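Local coordinates for protein ribulose-1,5-bisphosphate carboxylase/oxygenase large subunit (Rhodopseudomonas palustris, PDB 3QFW) that is a Rubisco-like protein that probably binds magnesium and works on a phosphorylated sugar-type substrate, though whether it fixes carbon dioxide like true Rubisco is uncertain, at residues G158-I163 / R359-V364; G121-T126 / R131-S136. All coordinates share one frame; numbering follows the deposited sequence.

Interaction 1. Residues G158-I163 / R359-V364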
loop_
_atom_site.group_PDB
_atom_site.type_symbol
_atom_site.label_atom_id
_atom_site.label_comp_id
_atom_site.label_asym_id
_atom_site.label_seq_id
_atom_site.Cartn_x
_atom_site.Cartn_y
_atom_site.Cartn_z
ATOM N N GLY B 158 -35.731 -0.515 -3.631
ATOM C CA GLY B 158 -35.974 -1.083 -2.317
ATOM C C GLY B 158 -35.671 -0.159 -1.153
ATOM O O GLY B 158 -35.948 -0.490 0.002
ATOM N N GLY B 159 -35.111 1.007 -1.447
ATOM C CA GLY B 159 -34.853 2.001 -0.416
ATOM C C GLY B 159 -33.462 1.951 0.209
ATOM O O GLY B 159 -33.195 2.610 1.214
ATOM N N VAL B 160 -32.573 1.167 -0.385
ATOM C CA VAL B 160 -31.178 1.106 0.065
ATOM C C VAL B 160 -30.549 2.497 -0.011
ATOM O O VAL B 160 -30.687 3.184 -1.019
ATOM C CB VAL B 160 -30.372 0.127 -0.805
ATOM C CG1 VAL B 160 -28.897 0.088 -0.378
ATOM C CG2 VAL B 160 -30.984 -1.256 -0.734
ATOM N N ASP B 161 -29.854 2.912 1.046
ATOM C CA ASP B 161 -29.238 4.241 1.072
ATOM C C ASP B 161 -28.031 4.436 0.132
ATOM O O ASP B 161 -27.902 5.486 -0.512
ATOM C CB ASP B 161 -28.849 4.617 2.503
ATOM C CG ASP B 161 -30.031 4.597 3.445
ATOM O OD1 ASP B 161 -30.933 5.447 3.275
ATOM O OD2 ASP B 161 -30.054 3.739 4.357
ATOM N N LEU B 162 -27.143 3.443 0.054
ATOM C CA LEU B 162 -25.952 3.583 -0.788
ATOM C C LEU B 162 -25.647 2.328 -1.597
ATOM O O LEU B 162 -25.626 1.211 -1.079
ATOM C CB LEU B 162 -24.725 4.039 0.025
ATOM C CG LEU B 162 -23.389 4.291 -0.705
ATOM C CD1 LEU B 162 -23.595 4.888 -2.088
ATOM C CD2 LEU B 162 -22.447 5.186 0.110
ATOM N N ILE B 163 -25.450 2.542 -2.889
ATOM C CA ILE B 163 -25.079 1.493 -3.813
ATOM C C ILE B 163 -23.645 1.755 -4.239
ATOM O O ILE B 163 -23.315 2.833 -4.729
ATOM C CB ILE B 163 -26.007 1.485 -5.028
ATOM C CG1 ILE B 163 -27.453 1.242 -4.558
ATOM C CG2 ILE B 163 -25.550 0.444 -6.047
ATOM C CD1 ILE B 163 -28.458 1.189 -5.663
ATOM N N ARG B 359 -37.341 -5.531 2.405
ATOM C CA ARG B 359 -37.423 -6.287 3.645
ATOM C C ARG B 359 -36.302 -5.864 4.577
ATOM O O ARG B 359 -36.527 -5.569 5.747
ATOM C CB ARG B 359 -37.309 -7.783 3.351
ATOM C CG ARG B 359 -38.572 -8.569 3.604
ATOM C CD ARG B 359 -38.724 -8.890 5.081
ATOM N NE ARG B 359 -40.052 -9.409 5.396
ATOM C CZ ARG B 359 -40.459 -10.645 5.127
ATOM N NH1 ARG B 359 -39.644 -11.502 4.525
ATOM N NH2 ARG B 359 -41.689 -11.024 5.453
ATOM N N PHE B 360 -35.087 -5.843 4.043
ATOM C CA PHE B 360 -33.918 -5.457 4.820
ATOM C C PHE B 360 -34.019 -4.009 5.281
ATOM O O PHE B 360 -33.879 -3.705 6.467
ATOM C CB PHE B 360 -32.650 -5.651 3.993
ATOM C CG PHE B 360 -31.395 -5.259 4.713
ATOM C CD1 PHE B 360 -30.672 -6.197 5.430
ATOM C CD2 PHE B 360 -30.938 -3.953 4.672
ATOM C CE1 PHE B 360 -29.510 -5.834 6.098
ATOM C CE2 PHE B 360 -29.773 -3.587 5.335
ATOM C CZ PHE B 360 -29.071 -4.523 6.052
ATOM N N VAL B 361 -34.242 -3.118 4.327
ATOM C CA VAL B 361 -34.375 -1.705 4.622
ATOM C C VAL B 361 -35.415 -1.440 5.717
ATOM O O VAL B 361 -35.160 -0.669 6.645
ATOM C CB VAL B 361 -34.728 -0.915 3.350
ATOM C CG1 VAL B 361 -35.265 0.464 3.703
ATOM C CG2 VAL B 361 -33.524 -0.826 2.433
ATOM N N ASN B 362 -36.582 -2.077 5.618
ATOM C CA ASN B 362 -37.632 -1.868 6.616
ATOM C C ASN B 362 -37.259 -2.423 7.979
ATOM O O ASN B 362 -37.602 -1.845 9.008
ATOM C CB ASN B 362 -38.973 -2.458 6.151
ATOM C CG ASN B 362 -39.543 -1.730 4.955
ATOM O OD1 ASN B 362 -39.374 -0.518 4.816
ATOM N ND2 ASN B 362 -40.215 -2.466 4.074
ATOM N N LYS B 363 -36.555 -3.549 7.984
ATOM C CA LYS B 363 -36.082 -4.138 9.231
ATOM C C LYS B 363 -35.151 -3.157 9.949
ATOM O O LYS B 363 -35.248 -2.949 11.167
ATOM C CB LYS B 363 -35.375 -5.461 8.942
ATOM C CG LYS B 363 -34.753 -6.143 10.148
ATOM C CD LYS B 363 -35.740 -7.019 10.892
ATOM C CE LYS B 363 -35.007 -8.169 11.575
ATOM N NZ LYS B 363 -35.833 -8.855 12.602
ATOM N N VAL B 364 -34.271 -2.523 9.186
ATOM C CA VAL B 364 -33.344 -1.546 9.754
ATOM C C VAL B 364 -34.082 -0.309 10.275
ATOM O O VAL B 364 -33.852 0.152 11.397
ATOM C CB VAL B 364 -32.246 -1.137 8.723
ATOM C CG1 VAL B 364 -31.378 -0.019 9.273
ATOM C CG2 VAL B 364 -31.398 -2.341 8.348
#
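Two backbone peptide planes receive the side chain of V361. Its CG2 stands over one face of the G159-V160 peptide, 3.6 Å from G159 C and equally close to V160 N, which places the methyl above the C-N bond. Against the G158-G159 peptide the approach is from the oxygen end: V361 CG2 lies 3.4 Å from G158 O, well out of that peptide's plane, while V361 CG1 meets the same oxygen at 3.9 Å, close to the plane. With CG1 anti to the backbone N (chi1 163°), CG2 is turned beside that N and faces the G159-V160 peptide. V160 adds one methyl contact, its CG2 to V361 CG2 at 4.1 Å.

The turn so covered is a Schellman motif that ends helix 145-157 of the (beta/alpha)8 barrel just before strand 162-165. G159 has phi 93°, where a side chain would jam against G158 O and also crowd V361 CG1. Helix 353-366, which follows the last barrel strand, thus rests V361 on this turn, while F360 reaches T134 of the neighbouring strand. Cut back to an alanine here, the V361 side chain would lose both methyls, which would probably open a gap over the G159-V160 peptide and leave V160 CG2 without its methyl partner. Beyond the turn, V160 O accepts a hydrogen bond from T199 OG1, tying the lead-in of this strand to the loop just before strand 200-202.

Interaction 2. Residues G121-T126 / R131-S136. With SO4 (sulfate ion), chain H.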
loop_
_atom_site.group_PDB
_atom_site.type_symbol
_atom_site.label_atom_id
_atom_site.label_comp_id
_atom_site.label_asym_id
_atom_site.label_seq_id
_atom_site.Cartn_x
_atom_site.Cartn_y
_atom_site.Cartn_z
ATOM N N GLY B 121 -23.509 14.504 7.408
ATOM C CA GLY B 121 -23.740 14.824 6.009
ATOM C C GLY B 121 -24.416 13.724 5.215
ATOM O O GLY B 121 -25.363 13.983 4.462
ATOM N N ILE B 122 -23.947 12.490 5.375
ATOM C CA ILE B 122 -24.598 11.362 4.720
ATOM C C ILE B 122 -26.053 11.205 5.183
ATOM O O ILE B 122 -26.925 10.949 4.373
ATOM C CB ILE B 122 -23.853 10.041 4.940
ATOM C CG1 ILE B 122 -24.621 8.895 4.276
ATOM C CG2 ILE B 122 -23.677 9.771 6.406
ATOM C CD1 ILE B 122 -24.207 7.521 4.750
ATOM N N ARG B 123 -26.303 11.344 6.483
ATOM C CA ARG B 123 -27.675 11.267 6.995
ATOM C C ARG B 123 -28.583 12.232 6.250
ATOM O O ARG B 123 -29.691 11.873 5.837
ATOM C CB ARG B 123 -27.725 11.563 8.496
ATOM C CG ARG B 123 -27.245 10.412 9.362
ATOM C CD ARG B 123 -27.622 10.610 10.822
ATOM N NE ARG B 123 -27.275 9.444 11.626
ATOM C CZ ARG B 123 -27.945 8.300 11.589
ATOM N NH1 ARG B 123 -29.003 8.176 10.793
ATOM N NH2 ARG B 123 -27.563 7.280 12.347
ATOM N N THR B 124 -28.109 13.460 6.083
ATOM C CA THR B 124 -28.899 14.494 5.425
ATOM C C THR B 124 -29.114 14.150 3.956
ATOM O O THR B 124 -30.207 14.306 3.421
ATOM C CB THR B 124 -28.221 15.870 5.529
ATOM O OG1 THR B 124 -28.054 16.227 6.906
ATOM C CG2 THR B 124 -29.049 16.935 4.821
ATOM N N LEU B 125 -28.061 13.672 3.296
ATOM C CA LEU B 125 -28.158 13.345 1.880
ATOM C C LEU B 125 -29.118 12.194 1.594
ATOM O O LEU B 125 -29.766 12.172 0.552
ATOM C CB LEU B 125 -26.763 13.014 1.314
ATOM C CG LEU B 125 -25.846 14.215 1.130
ATOM C CD1 LEU B 125 -24.358 13.797 0.834
ATOM C CD2 LEU B 125 -26.392 15.068 0.016
ATOM N N THR B 126 -29.187 11.234 2.510
ATOM C CA THR B 126 -29.887 9.982 2.258
ATOM C C THR B 126 -31.278 10.022 2.864
ATOM O O THR B 126 -32.125 9.185 2.554
ATOM C CB THR B 126 -29.144 8.785 2.869
ATOM O OG1 THR B 126 -29.052 8.963 4.287
ATOM C CG2 THR B 126 -27.716 8.660 2.283
ATOM N N ARG B 131 -32.154 6.587 12.094
ATOM C CA ARG B 131 -32.037 5.156 11.862
ATOM C C ARG B 131 -30.662 4.818 11.310
ATOM O O ARG B 131 -29.967 5.689 10.789
ATOM C CB ARG B 131 -33.094 4.703 10.858
ATOM C CG ARG B 131 -32.937 5.346 9.484
ATOM C CD ARG B 131 -33.843 4.688 8.460
ATOM N NE ARG B 131 -33.821 5.355 7.158
ATOM C CZ ARG B 131 -32.910 5.128 6.215
ATOM N NH1 ARG B 131 -31.923 4.266 6.438
ATOM N NH2 ARG B 131 -32.974 5.775 5.056
ATOM N N ALA B 132 -30.279 3.550 11.427
ATOM C CA ALA B 132 -29.074 3.054 10.766
ATOM C C ALA B 132 -29.273 3.141 9.258
ATOM O O ALA B 132 -30.400 3.265 8.773
ATOM C CB ALA B 132 -28.778 1.617 11.186
ATOM N N LEU B 133 -28.184 3.088 8.508
ATOM C CA LEU B 133 -28.290 3.135 7.057
ATOM C C LEU B 133 -28.023 1.768 6.434
ATOM O O LEU B 133 -27.589 0.835 7.112
ATOM C CB LEU B 133 -27.348 4.194 6.473
ATOM C CG LEU B 133 -27.792 5.647 6.648
ATOM C CD1 LEU B 133 -27.728 6.116 8.106
ATOM C CD2 LEU B 133 -26.965 6.553 5.760
ATOM N N THR B 134 -28.301 1.662 5.141
ATOM C CA THR B 134 -28.134 0.417 4.407
ATOM C C THR B 134 -27.325 0.634 3.130
ATOM O O THR B 134 -27.396 1.695 2.501
ATOM C CB THR B 134 -29.498 -0.201 4.020
ATOM O OG1 THR B 134 -30.125 0.613 3.020
ATOM C CG2 THR B 134 -30.424 -0.303 5.235
ATOM N N ALA B 135 -26.541 -0.371 2.756
ATOM C CA ALA B 135 -25.805 -0.324 1.498
ATOM C C ALA B 135 -25.807 -1.688 0.837
ATOM O O ALA B 135 -25.967 -2.711 1.508
ATOM C CB ALA B 135 -24.362 0.142 1.737
ATOM N N SER B 136 -25.607 -1.699 -0.477
ATOM C CA SER B 136 -25.343 -2.935 -1.201
ATOM C C SER B 136 -24.277 -2.712 -2.261
ATOM O O SER B 136 -24.003 -1.575 -2.660
ATOM C CB SER B 136 -26.611 -3.463 -1.867
ATOM O OG SER B 136 -26.445 -4.813 -2.257
HETATM S S SO4 H . -35.594 8.230 10.397
HETATM O O1 SO4 H . -36.345 7.011 10.099
HETATM O O2 SO4 H . -35.139 8.830 9.135
HETATM O O3 SO4 H . -34.447 7.925 11.253
HETATM O O4 SO4 H . -36.466 9.165 11.094
#
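The carbonyl oxygen of R131 is gripped by both terminal nitrogens of R123. R123 NH1 donates at 2.7 Å to R131 O, a nearly straight bond (165° at the hydrogen) that lies in the guanidinium plane; R123 NH2 adds a weak one to the same oxygen at 3.3 Å. NH1 also donates to A128 O, and NH2 forms a salt bridge with D337, so several partners fix the rotation of the R123 guanidinium.

L133 packs with both methyls: CD1 approaches the R123 guanidinium obliquely, 3.6 Å from R123 NH1, and CD2 rests against I122 and T126, with T126 OG1 at 3.5 Å from L133 CD2. T126 holds OG1 between its backbone N and carbonyl carbon (chi1 61°), turning the hydroxyl back along the helix to donate to I122 O, which also accepts from T126 N.

Helix 118-126 meets the first strand of the barrel, 133-138, almost at right angles: the segment axes of 121-126 and 133-136 make 79°. I122 and L133 both touch M339, consistent with the helix lying across the N-terminal ends of the barrel strands.

On the loop between them, R131 N donates to sulfate O3 at 2.8 Å, and the backbone N atoms of Q129 and S130 bind the same ion, probably taken from the crystallisation liquor. The R131 side chain runs past the sulfate, and its guanidinium is held by the protein instead: NH1 donates to A132 O at 3.0 Å, on a lone pair in the carbonyl plane, though the bond is bent and the oxygen sits out of the guanidinium plane, and NH2 makes a salt bridge with D161.

In the fold
Interactions 1 and 2 have centres about 10 Å apart and meet through neighbouring parallel strands, 162-165 and 133-138, paired by backbone hydrogen bonds of L162 with T134 and S136. D161 joins them through its side chain: its OD1 pairs with R131 NH2 at 2.7 Å in a salt bridge, and its OD2 probably accepts from T134 N at 2.8 Å, so one carboxylate spans the starts of both strands. Packing continues where V160 CA lies 3.2 Å from T134 OG1. Both contacts sit at the N-terminal ends of their strands, whereas enzymes of the Rubisco family carry the active site at the C-terminal ends; the sulfate of interaction 2 is therefore unlikely to mark the substrate's phosphate site.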